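Local structure of VP2 (Primate bocaparvovirus 1, 7L0Y) at residues Lys29-Lys34 / Trp458-Tyr463; Gln78-Phe83 / Thr391-Ile396; Phe98-Met103 / Phe222-Val227. The protein builds the T=1 icosahedral capsid of human bocavirus 1, sixty copies of the capsid proteins assembling into a shell about 26 nm across. One frame throughout, in Å; residues are numbered along the deposited sequence.

Contact 1: Lys29-Lys34 / Trp458-Tyr463; sequences KYVVTK and WEVERY
In the BIDG sheet of the parvovirus jelly roll, Val-31 and Trp-458 form an antiparallel hydrogen-bonded pair between strands 30-42 and 446-462, the elements matching the family's strands βB and βI. Val-31 N reaches Trp-458 O at 2.9 Å, and Trp-458 N returns a bond to Val-31 O. One step along, Val-460 N donates to Lys-29 O at 2.9 Å. Between these bonds lies the non-hydrogen-bonded pair of Tyr-30 and Glu-459, where Tyr-30 CA makes a CA-H...O contact with Trp-458 O, the two atoms 3.2 Å apart. The side chains sort by face. Tyr-30 and Glu-459 share one face, and Glu-459 turns its carboxylate to Arg-99 in a salt bridge. Val-31 and Trp-458 share the other, which is buried; there Val-31 CG2 packs on Val-460 CG1 at 4.0 Å, and the ring of Phe-83 meets the indole. Trp-458 illustrates how a large residue can extend a pairing beyond the backbone. Its CG lies beside its own N and opposite the carbonyl carbon (chi1 -64°), a turn that carries the indole alongside strand 30-42 toward Thr-33. Val-31 O then sits at the ring edge, 3.3 Å from Trp-458 CD1. Further along that edge Trp-458 NE1 donates to Thr-33 OG1 at 3.1 Å, the oxygen lying just 1° out of the ring plane.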
loop_
_atom_site.group_PDB
_atom_site.type_symbol
_atom_site.label_atom_id
_atom_site.label_comp_id
_atom_site.label_asym_id
_atom_site.label_seq_id
_atom_site.Cartn_x
_atom_site.Cartn_y
_atom_site.Cartn_z
ATOM N N LYS A 29 -7.497 46.446 71.906
ATOM C CA LYS A 29 -8.092 45.215 72.395
ATOM C C LYS A 29 -7.274 44.510 73.462
ATOM O O LYS A 29 -7.808 43.623 74.133
ATOM C CB LYS A 29 -8.330 44.245 71.234
ATOM C CG LYS A 29 -9.673 44.412 70.557
ATOM C CD LYS A 29 -9.770 45.742 69.845
ATOM C CE LYS A 29 -11.127 45.923 69.196
ATOM N NZ LYS A 29 -11.248 47.241 68.512
ATOM N N TYR A 30 -6.019 44.887 73.665
ATOM C CA TYR A 30 -5.149 44.124 74.544
ATOM C C TYR A 30 -4.213 45.029 75.316
ATOM O O TYR A 30 -3.786 46.077 74.834
ATOM C CB TYR A 30 -4.312 43.102 73.785
ATOM C CG TYR A 30 -5.137 42.059 73.099
ATOM C CD1 TYR A 30 -5.678 41.005 73.813
ATOM C CD2 TYR A 30 -5.356 42.111 71.736
ATOM C CE1 TYR A 30 -6.435 40.048 73.195
ATOM C CE2 TYR A 30 -6.109 41.157 71.109
ATOM C CZ TYR A 30 -6.646 40.125 71.841
ATOM O OH TYR A 30 -7.398 39.166 71.211
ATOM N N VAL A 31 -3.907 44.598 76.528
ATOM C CA VAL A 31 -2.826 45.148 77.323
ATOM C C VAL A 31 -1.967 43.982 77.766
ATOM O O VAL A 31 -2.484 42.985 78.276
ATOM C CB VAL A 31 -3.343 45.949 78.532
ATOM C CG1 VAL A 31 -2.197 46.378 79.410
ATOM C CG2 VAL A 31 -4.107 47.158 78.061
ATOM N N VAL A 32 -0.669 44.083 77.535
ATOM C CA VAL A 32 0.277 43.069 77.967
ATOM C C VAL A 32 1.107 43.657 79.090
ATOM O O VAL A 32 1.701 44.723 78.928
ATOM C CB VAL A 32 1.173 42.595 76.813
ATOM C CG1 VAL A 32 2.197 41.625 77.330
ATOM C CG2 VAL A 32 0.338 41.955 75.746
ATOM N N THR A 33 1.128 42.981 80.227
ATOM C CA THR A 33 1.979 43.364 81.340
ATOM C C THR A 33 3.081 42.333 81.489
ATOM O O THR A 33 2.832 41.133 81.374
ATOM C CB THR A 33 1.180 43.500 82.640
ATOM O OG1 THR A 33 0.486 42.281 82.920
ATOM C CG2 THR A 33 0.189 44.644 82.552
ATOM N N LYS A 34 4.298 42.806 81.718
ATOM C CA LYS A 34 5.457 41.959 81.935
ATOM C C LYS A 34 6.109 42.375 83.237
ATOM O O LYS A 34 6.341 43.561 83.462
ATOM C CB LYS A 34 6.457 42.083 80.793
ATOM C CG LYS A 34 5.946 41.598 79.476
ATOM C CD LYS A 34 7.008 41.724 78.417
ATOM C CE LYS A 34 7.415 43.165 78.195
ATOM N NZ LYS A 34 6.304 44.011 77.675
ATOM N N TRP A 458 -4.021 40.955 78.783
ATOM C CA TRP A 458 -5.292 41.436 79.293
ATOM C C TRP A 458 -6.184 41.769 78.112
ATOM O O TRP A 458 -5.819 42.593 77.273
ATOM C CB TRP A 458 -5.084 42.667 80.167
ATOM C CG TRP A 458 -4.297 42.398 81.388
ATOM C CD1 TRP A 458 -2.950 42.434 81.508
ATOM C CD2 TRP A 458 -4.808 42.101 82.685
ATOM N NE1 TRP A 458 -2.584 42.147 82.790
ATOM C CE2 TRP A 458 -3.711 41.945 83.536
ATOM C CE3 TRP A 458 -6.089 41.953 83.205
ATOM C CZ2 TRP A 458 -3.852 41.639 84.875
ATOM C CZ3 TRP A 458 -6.225 41.655 84.525
ATOM C CH2 TRP A 458 -5.118 41.497 85.349
ATOM N N GLU A 459 -7.339 41.127 78.037
ATOM C CA GLU A 459 -8.338 41.531 77.063
ATOM C C GLU A 459 -9.042 42.772 77.583
ATOM O O GLU A 459 -9.566 42.778 78.696
ATOM C CB GLU A 459 -9.334 40.408 76.807
ATOM C CG GLU A 459 -10.317 40.721 75.714
ATOM C CD GLU A 459 -11.282 39.587 75.463
ATOM O OE1 GLU A 459 -11.169 38.550 76.148
ATOM O OE2 GLU A 459 -12.164 39.732 74.593
ATOM N N VAL A 460 -9.041 43.829 76.789
ATOM C CA VAL A 460 -9.464 45.129 77.281
ATOM C C VAL A 460 -10.369 45.753 76.233
ATOM O O VAL A 460 -10.331 45.386 75.057
ATOM C CB VAL A 460 -8.234 46.013 77.592
ATOM C CG1 VAL A 460 -7.661 46.635 76.333
ATOM C CG2 VAL A 460 -8.522 46.995 78.684
ATOM N N GLU A 461 -11.223 46.669 76.658
ATOM C CA GLU A 461 -12.149 47.235 75.693
ATOM C C GLU A 461 -12.404 48.687 76.053
ATOM O O GLU A 461 -12.624 49.003 77.222
ATOM C CB GLU A 461 -13.426 46.388 75.663
ATOM C CG GLU A 461 -14.317 46.609 74.483
ATOM C CD GLU A 461 -15.430 47.555 74.762
ATOM O OE1 GLU A 461 -15.878 47.592 75.917
ATOM O OE2 GLU A 461 -15.861 48.255 73.828
ATOM N N ARG A 462 -12.354 49.565 75.056
ATOM C CA ARG A 462 -12.453 50.990 75.325
ATOM C C ARG A 462 -13.909 51.421 75.414
ATOM O O ARG A 462 -14.835 50.665 75.118
ATOM C CB ARG A 462 -11.754 51.796 74.238
ATOM C CG ARG A 462 -10.285 51.557 74.153
ATOM C CD ARG A 462 -9.646 52.475 73.167
ATOM N NE ARG A 462 -8.221 52.212 73.037
ATOM C CZ ARG A 462 -7.296 52.687 73.857
ATOM N NH1 ARG A 462 -7.640 53.449 74.882
ATOM N NH2 ARG A 462 -6.024 52.396 73.651
ATOM N N TYR A 463 -14.105 52.681 75.768
ATOM C CA TYR A 463 -15.434 53.219 75.987
ATOM C C TYR A 463 -15.775 54.204 74.882
ATOM O O TYR A 463 -14.889 54.817 74.288
ATOM C CB TYR A 463 -15.537 53.910 77.347
ATOM C CG TYR A 463 -14.689 55.148 77.457
ATOM C CD1 TYR A 463 -15.196 56.390 77.119
ATOM C CD2 TYR A 463 -13.380 55.072 77.882
ATOM C CE1 TYR A 463 -14.425 57.510 77.205
ATOM C CE2 TYR A 463 -12.605 56.191 77.975
ATOM C CZ TYR A 463 -13.131 57.406 77.635
ATOM O OH TYR A 463 -12.354 58.526 77.723
#

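Contact 2: Gln78-Phe83 / Thr391-Ile396; sequences QYSCHF and TRENPI
Two nitrogens of Arg-392 converge on Phe-83 O, NE at 2.6 Å and NH2 at 2.9 Å, fastening a type I turn at Thr-391 to Asn-394 against the short, weakly bonded helix 79-82. Both nitrogens meet the oxygen close to the guanidinium plane, and the paired hydrogen bonds fix the rotation of the group, while NH2 also makes a salt bridge to Asp-156. The arm gets there by staying straight: CG is anti to the backbone N (chi1 179°) and the chain is extended as far as NE. At the other end of the helix the exchange reverses, and carbonyls of the turn receive N-H groups of the helix, a compact example of loop and helix satisfying each other's buried polar atoms. Tyr-79 N donates to Asn-394 O at 3.2 Å. Arg-392 O takes the hydroxyl of Ser-80, OG lying 2.6 Å away and well above the carbonyl plane, together with a weak bond from Ser-80 N. That same OG stands over one face of the guanidinium. Beyond the polar layer, Gln-78 lies extended alongside the backbone of Glu-393 and Asn-394. Ile-396 packs against two rings: its CD1 meets the edge of the His-82 ring at CD2, 3.5 Å off, and its CG1 makes a CH-pi contact over the face of the Tyr-79 ring, 3.4 Å from the centroid and almost exactly on the normal.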
loop_
_atom_site.group_PDB
_atom_site.type_symbol
_atom_site.label_atom_id
_atom_site.label_comp_id
_atom_site.label_asym_id
_atom_site.label_seq_id
_atom_site.Cartn_x
_atom_site.Cartn_y
_atom_site.Cartn_z
ATOM N N GLN A 78 -3.012 39.932 93.009
ATOM C CA GLN A 78 -3.207 41.336 93.329
ATOM C C GLN A 78 -2.936 42.124 92.058
ATOM O O GLN A 78 -2.182 41.669 91.204
ATOM C CB GLN A 78 -2.284 41.791 94.465
ATOM C CG GLN A 78 -2.518 43.195 94.933
ATOM C CD GLN A 78 -1.789 43.511 96.200
ATOM O OE1 GLN A 78 -1.283 42.622 96.868
ATOM N NE2 GLN A 78 -1.693 44.791 96.525
ATOM N N TYR A 79 -3.510 43.321 91.955
ATOM C CA TYR A 79 -3.314 44.107 90.743
ATOM C C TYR A 79 -2.007 44.884 90.781
ATOM O O TYR A 79 -1.356 45.055 89.749
ATOM C CB TYR A 79 -4.502 45.039 90.502
ATOM C CG TYR A 79 -5.754 44.322 90.074
ATOM C CD1 TYR A 79 -5.940 43.946 88.758
ATOM C CD2 TYR A 79 -6.760 44.042 90.975
ATOM C CE1 TYR A 79 -7.075 43.304 88.360
ATOM C CE2 TYR A 79 -7.895 43.400 90.585
ATOM C CZ TYR A 79 -8.049 43.034 89.277
ATOM O OH TYR A 79 -9.190 42.391 88.888
ATOM N N SER A 80 -1.619 45.382 91.957
ATOM C CA SER A 80 -0.347 46.086 92.079
ATOM C C SER A 80 0.809 45.222 91.622
ATOM O O SER A 80 1.843 45.740 91.188
ATOM C CB SER A 80 -0.130 46.528 93.517
ATOM O OG SER A 80 -1.072 47.507 93.887
ATOM N N CYS A 81 0.657 43.908 91.736
ATOM C CA CYS A 81 1.598 42.976 91.144
ATOM C C CYS A 81 1.837 43.284 89.673
ATOM O O CYS A 81 2.984 43.387 89.231
ATOM C CB CYS A 81 1.054 41.559 91.328
ATOM S SG CYS A 81 1.987 40.225 90.600
ATOM N N HIS A 82 0.767 43.412 88.900
ATOM C CA HIS A 82 0.852 43.417 87.452
ATOM C C HIS A 82 0.856 44.793 86.807
ATOM O O HIS A 82 1.145 44.889 85.616
ATOM C CB HIS A 82 -0.309 42.600 86.903
ATOM C CG HIS A 82 -0.396 41.241 87.510
ATOM N ND1 HIS A 82 0.515 40.249 87.239
ATOM C CD2 HIS A 82 -1.247 40.731 88.427
ATOM C CE1 HIS A 82 0.209 39.172 87.936
ATOM N NE2 HIS A 82 -0.859 39.438 88.663
ATOM N N PHE A 83 0.555 45.852 87.536
ATOM C CA PHE A 83 0.408 47.171 86.944
ATOM C C PHE A 83 1.181 48.189 87.757
ATOM O O PHE A 83 1.056 48.239 88.980
ATOM C CB PHE A 83 -1.059 47.611 86.867
ATOM C CG PHE A 83 -1.891 46.809 85.924
ATOM C CD1 PHE A 83 -1.916 47.107 84.583
ATOM C CD2 PHE A 83 -2.666 45.766 86.380
ATOM C CE1 PHE A 83 -2.685 46.364 83.721
ATOM C CE2 PHE A 83 -3.431 45.031 85.519
ATOM C CZ PHE A 83 -3.441 45.328 84.192
ATOM N N THR A 391 -9.400 48.626 93.558
ATOM C CA THR A 391 -8.218 49.438 93.365
ATOM C C THR A 391 -7.076 48.562 92.881
ATOM O O THR A 391 -7.204 47.352 92.706
ATOM C CB THR A 391 -7.829 50.155 94.655
ATOM O OG1 THR A 391 -7.554 49.192 95.675
ATOM C CG2 THR A 391 -8.940 51.057 95.116
ATOM N N ARG A 392 -5.934 49.202 92.674
ATOM C CA ARG A 392 -4.734 48.487 92.273
ATOM C C ARG A 392 -4.225 47.596 93.402
ATOM O O ARG A 392 -3.456 46.658 93.172
ATOM C CB ARG A 392 -3.703 49.518 91.835
ATOM C CG ARG A 392 -2.394 48.998 91.400
ATOM C CD ARG A 392 -1.517 50.136 90.959
ATOM N NE ARG A 392 -0.152 49.688 90.780
ATOM C CZ ARG A 392 0.758 49.726 91.740
ATOM N NH1 ARG A 392 0.448 50.216 92.924
ATOM N NH2 ARG A 392 1.980 49.294 91.509
ATOM N N GLU A 393 -4.667 47.856 94.628
ATOM C CA GLU A 393 -4.215 47.083 95.776
ATOM C C GLU A 393 -5.165 45.957 96.150
ATOM O O GLU A 393 -4.959 45.312 97.178
ATOM C CB GLU A 393 -3.989 48.019 96.960
ATOM C CG GLU A 393 -2.789 48.915 96.758
ATOM C CD GLU A 393 -3.086 50.085 95.848
ATOM O OE1 GLU A 393 -4.248 50.198 95.403
ATOM O OE2 GLU A 393 -2.159 50.868 95.548
ATOM N N ASN A 394 -6.200 45.719 95.359
ATOM C CA ASN A 394 -7.127 44.643 95.652
ATOM C C ASN A 394 -6.610 43.315 95.107
ATOM O O ASN A 394 -5.840 43.280 94.144
ATOM C CB ASN A 394 -8.493 44.953 95.052
ATOM C CG ASN A 394 -9.178 46.091 95.748
ATOM O OD1 ASN A 394 -9.468 47.105 95.150
ATOM N ND2 ASN A 394 -9.489 45.908 97.005
ATOM N N PRO A 395 -7.002 42.210 95.726
ATOM C CA PRO A 395 -6.798 40.899 95.107
ATOM C C PRO A 395 -7.605 40.764 93.832
ATOM O O PRO A 395 -8.687 41.333 93.692
ATOM C CB PRO A 395 -7.306 39.929 96.174
ATOM C CG PRO A 395 -7.177 40.677 97.435
ATOM C CD PRO A 395 -7.449 42.096 97.120
ATOM N N ILE A 396 -7.070 39.989 92.898
ATOM C CA ILE A 396 -7.741 39.808 91.618
ATOM C C ILE A 396 -8.838 38.759 91.731
ATOM O O ILE A 396 -10.022 39.046 91.531
ATOM C CB ILE A 396 -6.727 39.448 90.522
ATOM C CG1 ILE A 396 -5.694 40.554 90.384
ATOM C CG2 ILE A 396 -7.432 39.249 89.208
ATOM C CD1 ILE A 396 -4.555 40.197 89.497
#

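Contact 3: Phe98-Met103 / Phe222-Val227; sequences FRPKAM and FDCEWV
Arg-99 and Trp-226 are brought face to face by their first torsions. In Arg-99, CG sits between the backbone N and the carbonyl carbon (chi1 57°), from where the extended chain runs out over the indole; in Trp-226, CG stands opposite the carbonyl carbon (chi1 -63°), which turns the ring in beneath that chain. The guanidinium lies flat on the indole, a cation-pi stack with planes 16° apart and centres separated by 4.1 Å. Closer to the backbone, Arg-99 CG makes a CH-pi contact over the six-membered ring. In its own plane, Arg-99 NH1 donates to Cys-224 O at 2.7 Å, and NH2 turns to Glu-459. The setting is the antiparallel pairing of strands 95-118 and 215-232, βD and βG of the viral jelly roll. Phe-98 N and Val-227 O bond at 3.2 Å, with Val-227 N returning to Phe-98 O, and on the buried face Val-227 CG1 rests over the Phe-98 ring, 3.5 Å from its centroid. The strands then part around Pro-100 and meet again through a weak bond from Phe-222 N to Lys-101 O, before Met-103 pairs with Phe-220. On its other edge, strand 95-118 carries a classic beta bulge, Lys-101 and Ala-102 both facing Val-457. Pro-100 CB lies over the Phe-222 ring, 3.6 Å from the centroid, while Met-103 CB approaches Phe-222 CE2 at 3.4 Å and its sulfur adds an oblique Met-aromatic contact. The chemistry implies a division of labour: aromatic and CH-pi packing lines the buried face, at the regular pair and where pairing lapses, and the arginine bridges the strands on the other.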
loop_
_atom_site.group_PDB
_atom_site.type_symbol
_atom_site.label_atom_id
_atom_site.label_comp_id
_atom_site.label_asym_id
_atom_site.label_seq_id
_atom_site.Cartn_x
_atom_site.Cartn_y
_atom_site.Cartn_z
ATOM N N PHE A 98 -11.984 45.236 81.475
ATOM C CA PHE A 98 -10.784 44.476 81.181
ATOM C C PHE A 98 -10.902 43.138 81.879
ATOM O O PHE A 98 -11.673 42.982 82.821
ATOM C CB PHE A 98 -9.524 45.223 81.624
ATOM C CG PHE A 98 -9.486 45.536 83.082
ATOM C CD1 PHE A 98 -8.860 44.691 83.967
ATOM C CD2 PHE A 98 -10.092 46.664 83.571
ATOM C CE1 PHE A 98 -8.826 44.980 85.297
ATOM C CE2 PHE A 98 -10.066 46.948 84.903
ATOM C CZ PHE A 98 -9.433 46.107 85.767
ATOM N N ARG A 99 -10.185 42.153 81.360
ATOM C CA ARG A 99 -10.059 40.876 82.040
ATOM C C ARG A 99 -8.730 40.258 81.660
ATOM O O ARG A 99 -8.206 40.525 80.575
ATOM C CB ARG A 99 -11.217 39.939 81.687
ATOM C CG ARG A 99 -11.349 39.702 80.235
ATOM C CD ARG A 99 -12.426 38.725 79.979
ATOM N NE ARG A 99 -12.577 38.507 78.556
ATOM C CZ ARG A 99 -13.485 37.707 78.028
ATOM N NH1 ARG A 99 -14.312 37.044 78.818
ATOM N NH2 ARG A 99 -13.559 37.568 76.716
ATOM N N PRO A 100 -8.166 39.415 82.520
ATOM C CA PRO A 100 -6.982 38.649 82.131
ATOM C C PRO A 100 -7.359 37.577 81.120
ATOM O O PRO A 100 -8.430 36.977 81.201
ATOM C CB PRO A 100 -6.507 38.045 83.452
ATOM C CG PRO A 100 -7.721 37.961 84.264
ATOM C CD PRO A 100 -8.573 39.124 83.902
ATOM N N LYS A 101 -6.478 37.354 80.154
ATOM C CA LYS A 101 -6.715 36.407 79.076
ATOM C C LYS A 101 -5.744 35.237 79.109
ATOM O O LYS A 101 -6.160 34.088 79.264
ATOM C CB LYS A 101 -6.624 37.123 77.728
ATOM C CG LYS A 101 -6.939 36.243 76.550
ATOM C CD LYS A 101 -6.759 36.999 75.256
ATOM C CE LYS A 101 -6.931 36.093 74.057
ATOM N NZ LYS A 101 -8.315 35.556 73.989
ATOM N N ALA A 102 -4.456 35.504 78.944
ATOM C CA ALA A 102 -3.432 34.479 78.998
ATOM C C ALA A 102 -2.398 34.874 80.037
ATOM O O ALA A 102 -2.157 36.057 80.274
ATOM C CB ALA A 102 -2.766 34.280 77.640
ATOM N N MET A 103 -1.800 33.873 80.666
ATOM C CA MET A 103 -0.784 34.096 81.680
ATOM C C MET A 103 0.390 33.172 81.418
ATOM O O MET A 103 0.212 32.023 81.014
ATOM C CB MET A 103 -1.344 33.862 83.074
ATOM C CG MET A 103 -0.391 34.184 84.195
ATOM S SD MET A 103 -1.217 34.072 85.787
ATOM C CE MET A 103 0.133 34.399 86.909
ATOM N N PHE A 222 -6.808 32.166 81.045
ATOM C CA PHE A 222 -7.986 32.635 81.753
ATOM C C PHE A 222 -9.221 32.517 80.877
ATOM O O PHE A 222 -9.228 32.944 79.721
ATOM C CB PHE A 222 -7.820 34.092 82.160
ATOM C CG PHE A 222 -6.803 34.329 83.216
ATOM C CD1 PHE A 222 -7.159 34.306 84.550
ATOM C CD2 PHE A 222 -5.493 34.593 82.883
ATOM C CE1 PHE A 222 -6.232 34.542 85.526
ATOM C CE2 PHE A 222 -4.561 34.827 83.857
ATOM C CZ PHE A 222 -4.926 34.798 85.179
ATOM N N ASP A 223 -10.273 31.936 81.433
ATOM C CA ASP A 223 -11.623 32.150 80.938
ATOM C C ASP A 223 -12.365 32.890 82.050
ATOM O O ASP A 223 -12.728 32.306 83.070
ATOM C CB ASP A 223 -12.296 30.833 80.564
ATOM C CG ASP A 223 -13.661 31.037 79.956
ATOM O OD1 ASP A 223 -13.732 31.613 78.852
ATOM O OD2 ASP A 223 -14.661 30.622 80.579
ATOM N N CYS A 224 -12.597 34.182 81.842
ATOM C CA CYS A 224 -12.902 35.080 82.942
ATOM C C CYS A 224 -14.041 36.022 82.605
ATOM O O CYS A 224 -14.259 36.397 81.452
ATOM C CB CYS A 224 -11.680 35.911 83.351
ATOM S SG CYS A 224 -10.419 34.992 84.227
ATOM N N GLU A 225 -14.763 36.403 83.650
ATOM C CA GLU A 225 -15.727 37.478 83.530
ATOM C C GLU A 225 -15.005 38.814 83.587
ATOM O O GLU A 225 -13.944 38.943 84.201
ATOM C CB GLU A 225 -16.772 37.388 84.640
ATOM C CG GLU A 225 -16.209 37.572 86.031
ATOM C CD GLU A 225 -17.251 37.368 87.116
ATOM O OE1 GLU A 225 -18.461 37.395 86.803
ATOM O OE2 GLU A 225 -16.860 37.186 88.287
ATOM N N TRP A 226 -15.587 39.809 82.939
ATOM C CA TRP A 226 -14.983 41.128 82.900
ATOM C C TRP A 226 -15.127 41.826 84.239
ATOM O O TRP A 226 -16.160 41.730 84.903
ATOM C CB TRP A 226 -15.654 41.968 81.832
ATOM C CG TRP A 226 -15.507 41.451 80.469
ATOM C CD1 TRP A 226 -16.311 40.552 79.856
ATOM C CD2 TRP A 226 -14.541 41.853 79.503
ATOM N NE1 TRP A 226 -15.889 40.338 78.575
ATOM C CE2 TRP A 226 -14.805 41.134 78.330
ATOM C CE3 TRP A 226 -13.472 42.744 79.519
ATOM C CZ2 TRP A 226 -14.039 41.274 77.187
ATOM C CZ3 TRP A 226 -12.719 42.885 78.388
ATOM C CH2 TRP A 226 -13.002 42.158 77.237
ATOM N N VAL A 227 -14.083 42.532 84.637
ATOM C CA VAL A 227 -14.198 43.564 85.654
ATOM C C VAL A 227 -14.491 44.885 84.958
ATOM O O VAL A 227 -13.719 45.346 84.113
ATOM C CB VAL A 227 -12.944 43.632 86.539
ATOM C CG1 VAL A 227 -11.730 43.447 85.737
ATOM C CG2 VAL A 227 -12.861 44.988 87.211
#

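Contacts 1 and 3 lie about 10 Å apart, centre to centre, in the BIDG sheet: contact 1 pairs strand 30-42 with 446-462, contact 3 pairs 95-118 with 215-232, and the middle strands 446-462 and 95-118 are neighbours, giving the order B-I-D-G. A salt bridge joins contacts 1 and 3 across that middle seam. Contact 2 sits about 15 Å from contact 1 and 14 Å from contact 3, beneath the buried face, where Phe-83 and Tyr-79 meet Trp-458 and Tyr-79 meets Phe-98. Along the chain the loops are nested, contact 3 within contact 2 and contact 2 within contact 1, so sequence-distant segments close one capsid-protein core.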